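Protein F01G10.3, confirmed by transcript evidence (Caenorhabditis elegans, PDB 3K6J) probably acts as an NAD+-dependent (3S)-3-hydroxyacyl-CoA dehydrogenase, the Rossmann-fold dehydrogenase part of a multifunctional enzyme, and carries a bound zinc ion. Local coordinates at residues F81-N86 against S123-L128; R89-L94 against L119-D124; M252-Y257 against A346-Q351. One frame throughout, in Å; residues are numbered along the deposited sequence.

Contact 1: residues F81-N86 against S123-L128; sequences FLVVRN and SDFHKL
V83 points a methyl, CG1, at one face of the F125 ring, a CH-pi contact in a place where the two backbones share no hydrogen bond. V83 CG1 stands 4.3 Å from the centroid of the F125 ring and only 18° off its normal, over the face but shifted toward the rim. Both methyls of V83 are put to use: with CG1 anti to the backbone N (chi1 -179°), CG2 falls beside that N and meets L128, 3.9 Å from its CD2. A beta-branched residue suits this spot, since its fork spans two apolar partners at once. The same L128 CD2 packs 3.8 Å from F81 CB, the two side chains sliding past each other in opposite directions. F81 turns one ring face to the backbone, with K127 O 3.8 Å from its CZ. Farther along, S123 sits by the main chain of V84, and its small side chain can send OG to a hydrogen bond with E87. D124 OD2 accepts from H126 N, an Asx turn that bends the loop. The loop thus covers the end of strand 79-83, which lies between strands 56-60 and 119-122; F125 and L128 also reach L152 of helix 142-153.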
ATOM      1  N   PHE A  81      16.796  -6.943 -15.707  1.00 26.70           N
ATOM      2  CA  PHE A  81      16.779  -8.384 -15.826  1.00 26.25           C
ATOM      3  C   PHE A  81      15.770  -8.950 -14.858  1.00 25.37           C
ATOM      4  O   PHE A  81      15.739  -8.583 -13.688  1.00 25.10           O
ATOM      5  CB  PHE A  81      18.171  -8.970 -15.556  1.00 26.95           C
ATOM      6  CG  PHE A  81      19.224  -8.461 -16.489  1.00 29.70           C
ATOM      7  CD1 PHE A  81      19.472  -9.114 -17.699  1.00 30.37           C
ATOM      8  CD2 PHE A  81      19.956  -7.299 -16.175  1.00 31.03           C
ATOM      9  CE1 PHE A  81      20.442  -8.626 -18.576  1.00 32.61           C
ATOM     10  CE2 PHE A  81      20.931  -6.822 -17.036  1.00 31.01           C
ATOM     11  CZ  PHE A  81      21.168  -7.477 -18.248  1.00 32.15           C
ATOM     12  N   LEU A  82      14.927  -9.835 -15.353  1.00 24.64           N
ATOM     13  CA  LEU A  82      14.026 -10.555 -14.488  1.00 24.18           C
ATOM     14  C   LEU A  82      14.519 -12.007 -14.461  1.00 24.36           C
ATOM     15  O   LEU A  82      14.407 -12.745 -15.435  1.00 24.23           O
ATOM     16  CB  LEU A  82      12.586 -10.390 -14.981  1.00 23.52           C
ATOM     17  CG  LEU A  82      11.467 -11.076 -14.191  1.00 23.87           C
ATOM     18  CD1 LEU A  82      11.485 -10.700 -12.716  1.00 17.02           C
ATOM     19  CD2 LEU A  82      10.132 -10.743 -14.864  1.00 22.12           C
ATOM     20  N   VAL A  83      15.109 -12.385 -13.333  1.00 25.33           N
ATOM     21  CA  VAL A  83      15.813 -13.663 -13.191  1.00 25.63           C
ATOM     22  C   VAL A  83      14.895 -14.676 -12.546  1.00 26.16           C
ATOM     23  O   VAL A  83      14.520 -14.539 -11.384  1.00 26.28           O
ATOM     24  CB  VAL A  83      17.108 -13.489 -12.370  1.00 26.37           C
ATOM     25  CG1 VAL A  83      17.879 -14.819 -12.245  1.00 25.10           C
ATOM     26  CG2 VAL A  83      17.982 -12.352 -12.973  1.00 25.20           C
ATOM     27  N   VAL A  84      14.517 -15.688 -13.322  1.00 27.11           N
ATOM     28  CA  VAL A  84      13.466 -16.617 -12.924  1.00 27.34           C
ATOM     29  C   VAL A  84      13.892 -18.090 -13.144  1.00 28.42           C
ATOM     30  O   VAL A  84      14.812 -18.354 -13.882  1.00 27.79           O
ATOM     31  CB  VAL A  84      12.193 -16.334 -13.746  1.00 27.90           C
ATOM     32  CG1 VAL A  84      11.732 -14.872 -13.555  1.00 26.47           C
ATOM     33  CG2 VAL A  84      12.436 -16.625 -15.245  1.00 25.61           C
ATOM     34  N   ARG A  85      13.208 -19.039 -12.509  1.00 30.14           N
ATOM     35  CA  ARG A  85      13.479 -20.469 -12.752  1.00 31.89           C
ATOM     36  C   ARG A  85      13.005 -20.928 -14.134  1.00 32.69           C
ATOM     37  O   ARG A  85      13.684 -21.697 -14.813  1.00 33.36           O
ATOM     38  CB  ARG A  85      12.851 -21.359 -11.684  1.00 31.83           C
ATOM     39  CG  ARG A  85      13.129 -20.943 -10.250  1.00 32.78           C
ATOM     40  CD  ARG A  85      11.847 -20.497  -9.639  1.00 35.84           C
ATOM     41  NE  ARG A  85      11.208 -21.561  -8.888  1.00 36.40           N
ATOM     42  CZ  ARG A  85      10.064 -21.418  -8.233  1.00 38.69           C
ATOM     43  NH1 ARG A  85       9.432 -20.251  -8.243  1.00 38.91           N
ATOM     44  NH2 ARG A  85       9.549 -22.439  -7.551  1.00 39.12           N
ATOM     45  N   ASN A  86      11.842 -20.453 -14.552  1.00 33.28           N
ATOM     46  CA  ASN A  86      11.286 -20.871 -15.822  1.00 34.10           C
ATOM     47  C   ASN A  86      10.962 -19.678 -16.720  1.00 34.55           C
ATOM     48  O   ASN A  86       9.929 -19.034 -16.569  1.00 33.78           O
ATOM     49  CB  ASN A  86      10.059 -21.749 -15.556  1.00 33.97           C
ATOM     50  CG  ASN A  86       9.526 -22.410 -16.811  1.00 35.04           C
ATOM     51  OD1 ASN A  86       9.885 -22.048 -17.934  1.00 34.96           O
ATOM     52  ND2 ASN A  86       8.641 -23.381 -16.621  1.00 36.12           N
ATOM     53  N   SER A 123      17.375 -16.922 -16.819  1.00 43.02           N
ATOM     54  CA  SER A 123      17.609 -17.770 -15.648  1.00 44.99           C
ATOM     55  C   SER A 123      19.111 -17.919 -15.365  1.00 45.90           C
ATOM     56  O   SER A 123      19.527 -18.792 -14.588  1.00 46.14           O
ATOM     57  CB  SER A 123      16.952 -19.128 -15.836  1.00 44.63           C
ATOM     58  OG  SER A 123      17.401 -19.705 -17.043  1.00 47.25           O
ATOM     59  N   ASP A 124      19.893 -17.023 -15.972  1.00 47.05           N
ATOM     60  CA  ASP A 124      21.353 -16.998 -15.886  1.00 48.24           C
ATOM     61  C   ASP A 124      21.887 -15.801 -15.081  1.00 48.59           C
ATOM     62  O   ASP A 124      21.681 -14.653 -15.463  1.00 48.63           O
ATOM     63  CB  ASP A 124      21.928 -16.957 -17.314  1.00 48.36           C
ATOM     64  CG  ASP A 124      23.450 -16.810 -17.351  1.00 49.22           C
ATOM     65  OD1 ASP A 124      23.979 -16.397 -18.402  1.00 52.06           O
ATOM     66  OD2 ASP A 124      24.129 -17.099 -16.350  1.00 51.43           O
ATOM     67  N   PHE A 125      22.623 -16.082 -14.010  1.00 49.52           N
ATOM     68  CA  PHE A 125      23.194 -15.041 -13.137  1.00 50.53           C
ATOM     69  C   PHE A 125      24.381 -14.245 -13.695  1.00 51.77           C
ATOM     70  O   PHE A 125      24.574 -13.078 -13.350  1.00 51.87           O
ATOM     71  CB  PHE A 125      23.581 -15.647 -11.793  1.00 50.51           C
ATOM     72  CG  PHE A 125      22.409 -16.013 -10.952  1.00 50.94           C
ATOM     73  CD1 PHE A 125      21.643 -17.132 -11.252  1.00 50.99           C
ATOM     74  CD2 PHE A 125      22.045 -15.221  -9.876  1.00 51.85           C
ATOM     75  CE1 PHE A 125      20.538 -17.462 -10.470  1.00 52.82           C
ATOM     76  CE2 PHE A 125      20.936 -15.542  -9.087  1.00 52.30           C
ATOM     77  CZ  PHE A 125      20.183 -16.666  -9.382  1.00 51.75           C
ATOM     78  N   HIS A 126      25.181 -14.873 -14.546  1.00 52.93           N
ATOM     79  CA  HIS A 126      26.374 -14.224 -15.072  1.00 54.28           C
ATOM     80  C   HIS A 126      26.033 -13.133 -16.077  1.00 54.35           C
ATOM     81  O   HIS A 126      26.906 -12.645 -16.801  1.00 55.00           O
ATOM     82  CB  HIS A 126      27.335 -15.271 -15.647  1.00 54.84           C
ATOM     83  CG  HIS A 126      27.971 -16.121 -14.591  1.00 57.27           C
ATOM     84  ND1 HIS A 126      29.334 -16.137 -14.364  1.00 59.25           N
ATOM     85  CD2 HIS A 126      27.423 -16.941 -13.657  1.00 58.61           C
ATOM     86  CE1 HIS A 126      29.599 -16.948 -13.354  1.00 59.54           C
ATOM     87  NE2 HIS A 126      28.457 -17.444 -12.903  1.00 59.55           N
ATOM     88  N   LYS A 127      24.750 -12.761 -16.102  1.00 54.03           N
ATOM     89  CA  LYS A 127      24.259 -11.635 -16.898  1.00 53.37           C
ATOM     90  C   LYS A 127      24.223 -10.373 -16.022  1.00 52.57           C
ATOM     91  O   LYS A 127      24.081  -9.258 -16.539  1.00 52.92           O
ATOM     92  CB  LYS A 127      22.844 -11.924 -17.459  1.00 53.94           C
ATOM     93  CG  LYS A 127      22.685 -13.220 -18.285  1.00 53.81           C
ATOM     94  CD  LYS A 127      22.638 -12.983 -19.799  1.00 55.15           C
ATOM     95  CE  LYS A 127      22.603 -14.325 -20.561  1.00 55.62           C
ATOM     96  NZ  LYS A 127      22.485 -14.186 -22.040  1.00 55.06           N
ATOM     97  N   LEU A 128      24.383 -10.553 -14.708  1.00 51.08           N
ATOM     98  CA  LEU A 128      24.121  -9.497 -13.731  1.00 49.75           C
ATOM     99  C   LEU A 128      25.330  -8.671 -13.290  1.00 49.16           C
ATOM    100  O   LEU A 128      25.176  -7.678 -12.572  1.00 49.52           O
ATOM    101  CB  LEU A 128      23.445 -10.074 -12.486  1.00 49.31           C
ATOM    102  CG  LEU A 128      22.176 -10.909 -12.663  1.00 48.83           C
ATOM    103  CD1 LEU A 128      21.542 -11.207 -11.308  1.00 46.63           C
ATOM    104  CD2 LEU A 128      21.199 -10.207 -13.577  1.00 48.82           C
TER

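Contact 2: residues R89-L94 against L119-D124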
ATOM      1  N   ARG A  89       7.496 -20.028 -18.720  1.00 36.36           N
ATOM      2  CA  ARG A  89       6.325 -19.758 -17.893  1.00 36.11           C
ATOM      3  C   ARG A  89       6.264 -18.263 -17.552  1.00 35.52           C
ATOM      4  O   ARG A  89       5.184 -17.680 -17.545  1.00 35.40           O
ATOM      5  CB  ARG A  89       6.335 -20.578 -16.613  1.00 36.47           C
ATOM      6  CG  ARG A  89       5.115 -20.317 -15.713  1.00 39.71           C
ATOM      7  CD  ARG A  89       5.159 -21.147 -14.431  1.00 45.93           C
ATOM      8  NE  ARG A  89       5.435 -22.556 -14.728  1.00 50.95           N
ATOM      9  CZ  ARG A  89       4.577 -23.558 -14.540  1.00 52.77           C
ATOM     10  NH1 ARG A  89       4.934 -24.797 -14.860  1.00 52.65           N
ATOM     11  NH2 ARG A  89       3.373 -23.330 -14.021  1.00 54.37           N
ATOM     12  N   CYS A  90       7.426 -17.654 -17.305  1.00 34.29           N
ATOM     13  CA  CYS A  90       7.488 -16.243 -16.952  1.00 33.68           C
ATOM     14  C   CYS A  90       6.889 -15.348 -18.042  1.00 33.06           C
ATOM     15  O   CYS A  90       5.985 -14.566 -17.758  1.00 32.10           O
ATOM     16  CB  CYS A  90       8.912 -15.808 -16.591  1.00 32.78           C
ATOM     17  SG  CYS A  90       8.982 -14.082 -15.986  1.00 33.58           S
ATOM     18  N   LYS A  91       7.375 -15.484 -19.275  1.00 33.59           N
ATOM     19  CA  LYS A  91       6.815 -14.751 -20.423  1.00 34.37           C
ATOM     20  C   LYS A  91       5.309 -14.972 -20.591  1.00 34.79           C
ATOM     21  O   LYS A  91       4.579 -14.052 -20.983  1.00 35.12           O
ATOM     22  CB  LYS A  91       7.533 -15.111 -21.708  1.00 34.79           C
ATOM     23  CG  LYS A  91       9.003 -14.739 -21.717  1.00 37.23           C
ATOM     24  CD  LYS A  91       9.656 -14.985 -23.065  1.00 40.73           C
ATOM     25  CE  LYS A  91      11.165 -15.048 -22.898  1.00 43.02           C
ATOM     26  NZ  LYS A  91      11.841 -14.479 -24.083  1.00 44.64           N
ATOM     27  N   GLN A  92       4.849 -16.183 -20.274  1.00 34.71           N
ATOM     28  CA  GLN A  92       3.420 -16.500 -20.277  1.00 35.13           C
ATOM     29  C   GLN A  92       2.684 -15.757 -19.160  1.00 34.79           C
ATOM     30  O   GLN A  92       1.654 -15.132 -19.400  1.00 35.28           O
ATOM     31  CB  GLN A  92       3.184 -18.030 -20.228  1.00 35.09           C
ATOM     32  CG  GLN A  92       3.594 -18.721 -21.581  1.00 37.89           C
ATOM     33  CD  GLN A  92       3.748 -20.270 -21.560  1.00 41.31           C
ATOM     34  OE1 GLN A  92       4.093 -20.877 -22.592  1.00 42.80           O
ATOM     35  NE2 GLN A  92       3.499 -20.901 -20.409  1.00 40.77           N
ATOM     36  N   GLU A  93       3.212 -15.820 -17.945  1.00 34.11           N
ATOM     37  CA  GLU A  93       2.590 -15.152 -16.818  1.00 33.60           C
ATOM     38  C   GLU A  93       2.553 -13.626 -17.005  1.00 32.81           C
ATOM     39  O   GLU A  93       1.574 -12.957 -16.650  1.00 31.78           O
ATOM     40  CB  GLU A  93       3.284 -15.554 -15.525  1.00 33.59           C
ATOM     41  CG  GLU A  93       2.978 -17.008 -15.178  1.00 35.94           C
ATOM     42  CD  GLU A  93       3.331 -17.375 -13.773  1.00 35.72           C
ATOM     43  OE1 GLU A  93       3.336 -18.576 -13.463  1.00 37.31           O
ATOM     44  OE2 GLU A  93       3.600 -16.472 -12.971  1.00 37.09           O
ATOM     45  N   LEU A  94       3.610 -13.100 -17.602  1.00 31.82           N
ATOM     46  CA  LEU A  94       3.706 -11.683 -17.865  1.00 32.07           C
ATOM     47  C   LEU A  94       2.635 -11.235 -18.867  1.00 31.94           C
ATOM     48  O   LEU A  94       2.093 -10.136 -18.741  1.00 31.92           O
ATOM     49  CB  LEU A  94       5.103 -11.364 -18.376  1.00 31.67           C
ATOM     50  CG  LEU A  94       5.495  -9.901 -18.416  1.00 33.41           C
ATOM     51  CD1 LEU A  94       5.691  -9.297 -16.990  1.00 30.83           C
ATOM     52  CD2 LEU A  94       6.771  -9.825 -19.236  1.00 33.83           C
ATOM     53  N   LEU A 119      13.116  -4.887 -20.745  1.00 33.52           N
ATOM     54  CA  LEU A 119      13.011  -6.060 -19.903  1.00 33.92           C
ATOM     55  C   LEU A 119      13.611  -7.284 -20.581  1.00 34.20           C
ATOM     56  O   LEU A 119      13.267  -7.597 -21.732  1.00 34.22           O
ATOM     57  CB  LEU A 119      11.539  -6.307 -19.546  1.00 33.55           C
ATOM     58  CG  LEU A 119      11.193  -7.558 -18.736  1.00 34.28           C
ATOM     59  CD1 LEU A 119      11.945  -7.565 -17.415  1.00 33.34           C
ATOM     60  CD2 LEU A 119       9.686  -7.628 -18.500  1.00 34.16           C
ATOM     61  N   LYS A 120      14.503  -7.963 -19.857  1.00 34.36           N
ATOM     62  CA  LYS A 120      15.150  -9.194 -20.330  1.00 34.87           C
ATOM     63  C   LYS A 120      14.862 -10.323 -19.359  1.00 34.78           C
ATOM     64  O   LYS A 120      15.295 -10.288 -18.193  1.00 34.17           O
ATOM     65  CB  LYS A 120      16.671  -9.034 -20.420  1.00 35.31           C
ATOM     66  CG  LYS A 120      17.206  -7.704 -20.970  1.00 38.10           C
ATOM     67  CD  LYS A 120      17.313  -7.669 -22.493  1.00 41.15           C
ATOM     68  CE  LYS A 120      18.622  -6.994 -22.968  1.00 44.73           C
ATOM     69  NZ  LYS A 120      19.005  -5.721 -22.244  1.00 45.94           N
ATOM     70  N   ILE A 121      14.118 -11.321 -19.815  1.00 35.17           N
ATOM     71  CA  ILE A 121      13.817 -12.456 -18.967  1.00 35.96           C
ATOM     72  C   ILE A 121      14.953 -13.459 -19.123  1.00 37.04           C
ATOM     73  O   ILE A 121      15.451 -13.632 -20.222  1.00 37.82           O
ATOM     74  CB  ILE A 121      12.425 -13.049 -19.257  1.00 35.98           C
ATOM     75  CG1 ILE A 121      11.345 -11.976 -18.997  1.00 34.72           C
ATOM     76  CG2 ILE A 121      12.194 -14.298 -18.394  1.00 34.83           C
ATOM     77  CD1 ILE A 121       9.912 -12.409 -19.290  1.00 35.55           C
ATOM     78  N   THR A 122      15.400 -14.052 -18.014  1.00 38.24           N
ATOM     79  CA  THR A 122      16.508 -15.008 -18.026  1.00 39.77           C
ATOM     80  C   THR A 122      16.586 -15.857 -16.760  1.00 40.91           C
ATOM     81  O   THR A 122      15.933 -15.577 -15.763  1.00 41.04           O
ATOM     82  CB  THR A 122      17.883 -14.334 -18.295  1.00 39.66           C
ATOM     83  OG1 THR A 122      18.892 -15.349 -18.352  1.00 40.42           O
ATOM     84  CG2 THR A 122      18.259 -13.330 -17.182  1.00 39.46           C
ATOM     85  N   SER A 123      17.375 -16.922 -16.819  1.00 43.02           N
ATOM     86  CA  SER A 123      17.609 -17.770 -15.648  1.00 44.99           C
ATOM     87  C   SER A 123      19.111 -17.919 -15.365  1.00 45.90           C
ATOM     88  O   SER A 123      19.527 -18.792 -14.588  1.00 46.14           O
ATOM     89  CB  SER A 123      16.952 -19.128 -15.836  1.00 44.63           C
ATOM     90  OG  SER A 123      17.401 -19.705 -17.043  1.00 47.25           O
ATOM     91  N   ASP A 124      19.893 -17.023 -15.972  1.00 47.05           N
ATOM     92  CA  ASP A 124      21.353 -16.998 -15.886  1.00 48.24           C
ATOM     93  C   ASP A 124      21.887 -15.801 -15.081  1.00 48.59           C
ATOM     94  O   ASP A 124      21.681 -14.653 -15.463  1.00 48.63           O
ATOM     95  CB  ASP A 124      21.928 -16.957 -17.314  1.00 48.36           C
ATOM     96  CG  ASP A 124      23.450 -16.810 -17.351  1.00 49.22           C
ATOM     97  OD1 ASP A 124      23.979 -16.397 -18.402  1.00 52.06           O
ATOM     98  OD2 ASP A 124      24.129 -17.099 -16.350  1.00 51.43           O
TER
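I121 is the centre of this helix-on-sheet contact in the Rossmann-type domain, where helix 87-103 packs against edge strand 119-122; the axes of the short segments approach to 9.4 Å, their N-to-C directions 138° apart. The apolar contacts gather on its branches. CG2 and CD1 both approach C90, whose SG lies 3.8 Å from I121 CD1. A compact cysteine suits a helix position facing the sheet, where L82 and V84 also touch it. L94, one turn on, meets L119 tip to tip, CD2 to CD2 at 3.7 Å, while sliding past I121 in the opposite direction. These branched residues point from strand and helix into the layer between them, and L94 and L119 also pack on helix 64-75.

The polar groups of both segments find partners away from this interface: E93 of the helix forms a salt bridge with K67. T122, pointing away from the helix, accepts from D124 N through OG1 at 3.1 Å, an ST turn that bends the chain as the strand ends. K120, like T122, points away from the helix and forms a salt bridge with E79. The amphipathic K91 lends its aliphatic part at the exposed border of the contact: its CG presses on I121 CD1 at 3.5 Å, tighter than usual van der Waals contact.

Contact 3: residues M252-Y257 against A346-Q351; sequences MYEYGY and AKSNIQ
The side chain of Y255 leaves its backbone with CG anti to the carbonyl carbon (chi1 -53°), and S348 answers with OG anti to its own backbone N (chi1 -164°), which brings the two hydroxyls together. Their meeting place is an ST turn, in which S348 OG accepts from I350 N at 3.3 Å. The turn belongs to the loop between helices 333-341 and 355-375, and Y255 reaches it from the chain that follows helix 234-253 of the mainly helical C-terminal part.

The tyrosine hydroxyl is gripped twice. S348 OG donates to Y255 OH over 3.0 Å, and Y255 OH in turn donates to I350 O over 2.8 Å. In the second bond the hydroxyl stands 43° out of the carbonyl plane, above it rather than on a lone pair. Seen from the ring, I350 O lies at the edge, in the plane of the aromatic group. A short chain of hydrogen bonds results: I350 N to S348 OG, its long link, then S348 OG to Y255 OH and Y255 OH to I350 O, beginning and ending on the same residue. Tyrosine suits the task because its long rigid ring carries a hydroxyl across to the other loop, and serine because its short hydroxyl can accept from the turn while donating outward.

Looser contacts frame this network. I350 CB is in van der Waals contact with the hydroxyl, 3.7 Å from Y255 OH, while the isoleucine also packs on W421 and L424 of helix 412-424; Y255 itself touches I352. K347, at the exposed border, has only its CB beside E254 O. The extended side chain of E254 brings OE2 to 3.7 Å from S348 OG, a near approach and not a hydrogen bond.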
ATOM      1  N   MET A 252     -23.923   1.417   5.524  1.00 47.40           N
ATOM      2  CA  MET A 252     -24.851   0.547   4.818  1.00 48.57           C
ATOM      3  C   MET A 252     -25.912  -0.040   5.748  1.00 49.38           C
ATOM      4  O   MET A 252     -27.106   0.091   5.470  1.00 49.99           O
ATOM      5  CB  MET A 252     -24.114  -0.573   4.064  1.00 48.62           C
ATOM      6  CG  MET A 252     -23.404  -0.127   2.791  1.00 47.67           C
ATOM      7  SD  MET A 252     -22.632  -1.505   1.938  1.00 45.71           S
ATOM      8  CE  MET A 252     -21.616  -2.203   3.245  1.00 47.10           C
ATOM      9  N   TYR A 253     -25.493  -0.674   6.845  1.00 50.19           N
ATOM     10  CA  TYR A 253     -26.453  -1.362   7.708  1.00 50.74           C
ATOM     11  C   TYR A 253     -27.170  -0.506   8.753  1.00 51.20           C
ATOM     12  O   TYR A 253     -28.295  -0.832   9.123  1.00 51.31           O
ATOM     13  CB  TYR A 253     -25.901  -2.664   8.313  1.00 50.57           C
ATOM     14  CG  TYR A 253     -24.718  -2.528   9.231  1.00 50.92           C
ATOM     15  CD1 TYR A 253     -23.435  -2.854   8.787  1.00 51.46           C
ATOM     16  CD2 TYR A 253     -24.874  -2.102  10.552  1.00 51.16           C
ATOM     17  CE1 TYR A 253     -22.337  -2.750   9.622  1.00 51.14           C
ATOM     18  CE2 TYR A 253     -23.776  -1.985  11.399  1.00 51.44           C
ATOM     19  CZ  TYR A 253     -22.510  -2.315  10.922  1.00 52.24           C
ATOM     20  OH  TYR A 253     -21.413  -2.206  11.747  1.00 55.25           O
ATOM     21  N   GLU A 254     -26.530   0.566   9.230  1.00 51.19           N
ATOM     22  CA  GLU A 254     -27.155   1.459  10.209  1.00 51.34           C
ATOM     23  C   GLU A 254     -27.869   2.625   9.541  1.00 51.33           C
ATOM     24  O   GLU A 254     -28.879   3.130  10.062  1.00 52.13           O
ATOM     25  CB  GLU A 254     -26.143   1.988  11.219  1.00 51.53           C
ATOM     26  CG  GLU A 254     -25.872   1.041  12.373  1.00 52.94           C
ATOM     27  CD  GLU A 254     -24.685   1.481  13.194  1.00 54.79           C
ATOM     28  OE1 GLU A 254     -23.984   0.601  13.741  1.00 55.09           O
ATOM     29  OE2 GLU A 254     -24.440   2.709  13.281  1.00 56.44           O
ATOM     30  N   TYR A 255     -27.336   3.058   8.401  1.00 50.52           N
ATOM     31  CA  TYR A 255     -27.950   4.106   7.596  1.00 49.62           C
ATOM     32  C   TYR A 255     -28.346   3.417   6.313  1.00 49.08           C
ATOM     33  O   TYR A 255     -28.165   2.208   6.181  1.00 49.12           O
ATOM     34  CB  TYR A 255     -26.966   5.263   7.370  1.00 49.85           C
ATOM     35  CG  TYR A 255     -26.385   5.794   8.668  1.00 49.83           C
ATOM     36  CD1 TYR A 255     -26.940   6.903   9.299  1.00 49.65           C
ATOM     37  CD2 TYR A 255     -25.298   5.164   9.280  1.00 50.13           C
ATOM     38  CE1 TYR A 255     -26.416   7.385  10.501  1.00 50.72           C
ATOM     39  CE2 TYR A 255     -24.771   5.635  10.478  1.00 50.52           C
ATOM     40  CZ  TYR A 255     -25.333   6.745  11.086  1.00 51.60           C
ATOM     41  OH  TYR A 255     -24.807   7.218  12.283  1.00 53.00           O
ATOM     42  N   GLY A 256     -28.907   4.138   5.364  1.00 48.21           N
ATOM     43  CA  GLY A 256     -29.427   3.427   4.208  1.00 47.56           C
ATOM     44  C   GLY A 256     -28.549   3.498   2.989  1.00 47.05           C
ATOM     45  O   GLY A 256     -29.027   3.273   1.888  1.00 47.23           O
ATOM     46  N   TYR A 257     -27.270   3.819   3.168  1.00 46.36           N
ATOM     47  CA  TYR A 257     -26.412   4.106   2.011  1.00 45.43           C
ATOM     48  C   TYR A 257     -26.042   2.857   1.212  1.00 44.63           C
ATOM     49  O   TYR A 257     -25.767   1.804   1.772  1.00 44.09           O
ATOM     50  CB  TYR A 257     -25.163   4.882   2.422  1.00 45.50           C
ATOM     51  CG  TYR A 257     -25.416   6.319   2.841  1.00 45.40           C
ATOM     52  CD1 TYR A 257     -25.771   6.626   4.152  1.00 45.37           C
ATOM     53  CD2 TYR A 257     -25.275   7.372   1.932  1.00 46.18           C
ATOM     54  CE1 TYR A 257     -25.993   7.935   4.554  1.00 45.62           C
ATOM     55  CE2 TYR A 257     -25.493   8.708   2.329  1.00 46.30           C
ATOM     56  CZ  TYR A 257     -25.854   8.970   3.642  1.00 46.25           C
ATOM     57  OH  TYR A 257     -26.079  10.263   4.063  1.00 46.85           O
ATOM     58  N   ALA A 346     -35.151   1.797  11.732  1.00 64.26           N
ATOM     59  CA  ALA A 346     -34.583   3.092  12.138  1.00 64.53           C
ATOM     60  C   ALA A 346     -33.069   2.984  12.437  1.00 64.30           C
ATOM     61  O   ALA A 346     -32.321   2.459  11.610  1.00 64.01           O
ATOM     62  CB  ALA A 346     -35.369   3.679  13.336  1.00 64.55           C
ATOM     63  N   LYS A 347     -32.631   3.508  13.587  1.00 64.19           N
ATOM     64  CA  LYS A 347     -31.314   3.207  14.185  1.00 64.24           C
ATOM     65  C   LYS A 347     -30.326   4.384  14.254  1.00 64.20           C
ATOM     66  O   LYS A 347     -30.483   5.405  13.576  1.00 64.36           O
ATOM     67  CB  LYS A 347     -30.649   1.991  13.510  1.00 64.38           C
ATOM     68  CG  LYS A 347     -30.138   0.903  14.457  1.00 64.97           C
ATOM     69  CD  LYS A 347     -31.278   0.005  14.964  1.00 64.86           C
ATOM     70  CE  LYS A 347     -30.795  -1.422  15.252  1.00 65.67           C
ATOM     71  NZ  LYS A 347     -29.731  -1.500  16.308  1.00 65.16           N
ATOM     72  N   SER A 348     -29.307   4.189  15.091  1.00 64.00           N
ATOM     73  CA  SER A 348     -28.193   5.120  15.373  1.00 63.44           C
ATOM     74  C   SER A 348     -28.519   6.512  15.916  1.00 62.90           C
ATOM     75  O   SER A 348     -29.271   7.288  15.322  1.00 63.08           O
ATOM     76  CB  SER A 348     -27.172   5.207  14.227  1.00 63.70           C
ATOM     77  OG  SER A 348     -25.967   5.817  14.705  1.00 63.63           O
ATOM     78  N   ASN A 349     -27.907   6.802  17.060  1.00 62.14           N
ATOM     79  CA  ASN A 349     -27.952   8.115  17.688  1.00 61.09           C
ATOM     80  C   ASN A 349     -27.027   9.141  17.034  1.00 60.68           C
ATOM     81  O   ASN A 349     -27.272  10.350  17.132  1.00 60.91           O
ATOM     82  CB  ASN A 349     -27.618   7.980  19.172  1.00 61.12           C
ATOM     83  CG  ASN A 349     -28.574   7.050  19.904  1.00 61.10           C
ATOM     84  OD1 ASN A 349     -29.756   6.931  19.551  1.00 60.66           O
ATOM     85  ND2 ASN A 349     -28.065   6.388  20.933  1.00 61.50           N
ATOM     86  N   ILE A 350     -25.974   8.668  16.365  1.00 59.81           N
ATOM     87  CA  ILE A 350     -25.049   9.556  15.657  1.00 58.82           C
ATOM     88  C   ILE A 350     -25.688  10.072  14.366  1.00 58.44           C
ATOM     89  O   ILE A 350     -26.164   9.294  13.542  1.00 58.22           O
ATOM     90  CB  ILE A 350     -23.692   8.861  15.379  1.00 58.83           C
ATOM     91  CG1 ILE A 350     -22.963   8.576  16.696  1.00 58.54           C
ATOM     92  CG2 ILE A 350     -22.822   9.717  14.466  1.00 58.42           C
ATOM     93  CD1 ILE A 350     -22.078   7.340  16.663  1.00 58.48           C
ATOM     94  N   GLN A 351     -25.690  11.390  14.208  1.00 58.06           N
ATOM     95  CA  GLN A 351     -26.323  12.058  13.070  1.00 57.94           C
ATOM     96  C   GLN A 351     -25.466  12.051  11.790  1.00 57.37           C
ATOM     97  O   GLN A 351     -24.336  12.551  11.804  1.00 57.18           O
ATOM     98  CB  GLN A 351     -26.645  13.516  13.442  1.00 58.22           C
ATOM     99  CG  GLN A 351     -27.744  13.697  14.494  1.00 59.77           C
ATOM    100  CD  GLN A 351     -29.148  13.619  13.896  1.00 61.54           C
ATOM    101  OE1 GLN A 351     -29.752  12.537  13.842  1.00 62.43           O
ATOM    102  NE2 GLN A 351     -29.666  14.765  13.426  1.00 60.37           N
TER

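Contacts 1 and 2 belong to one region of the NAD-binding domain and share S123 and D124. Strands 79-83 and 119-122 are sheet neighbours, probably joined by L82 N to K120 O and V84 N to T122 O, and C90 packs on both L82 and V84. Contacts 1 and 2 are each partly buried and rely on apolar side chains: contact 1 spreads a loop over the strand end, whereas contact 2 seats a helix on the edge strand. Contact 3 is a surface contact on the opposite side of the chain's centre, its centre 56 Å from that of contact 1 and 52 Å from that of contact 2. There, loop meets loop through hydroxyl hydrogen bonds.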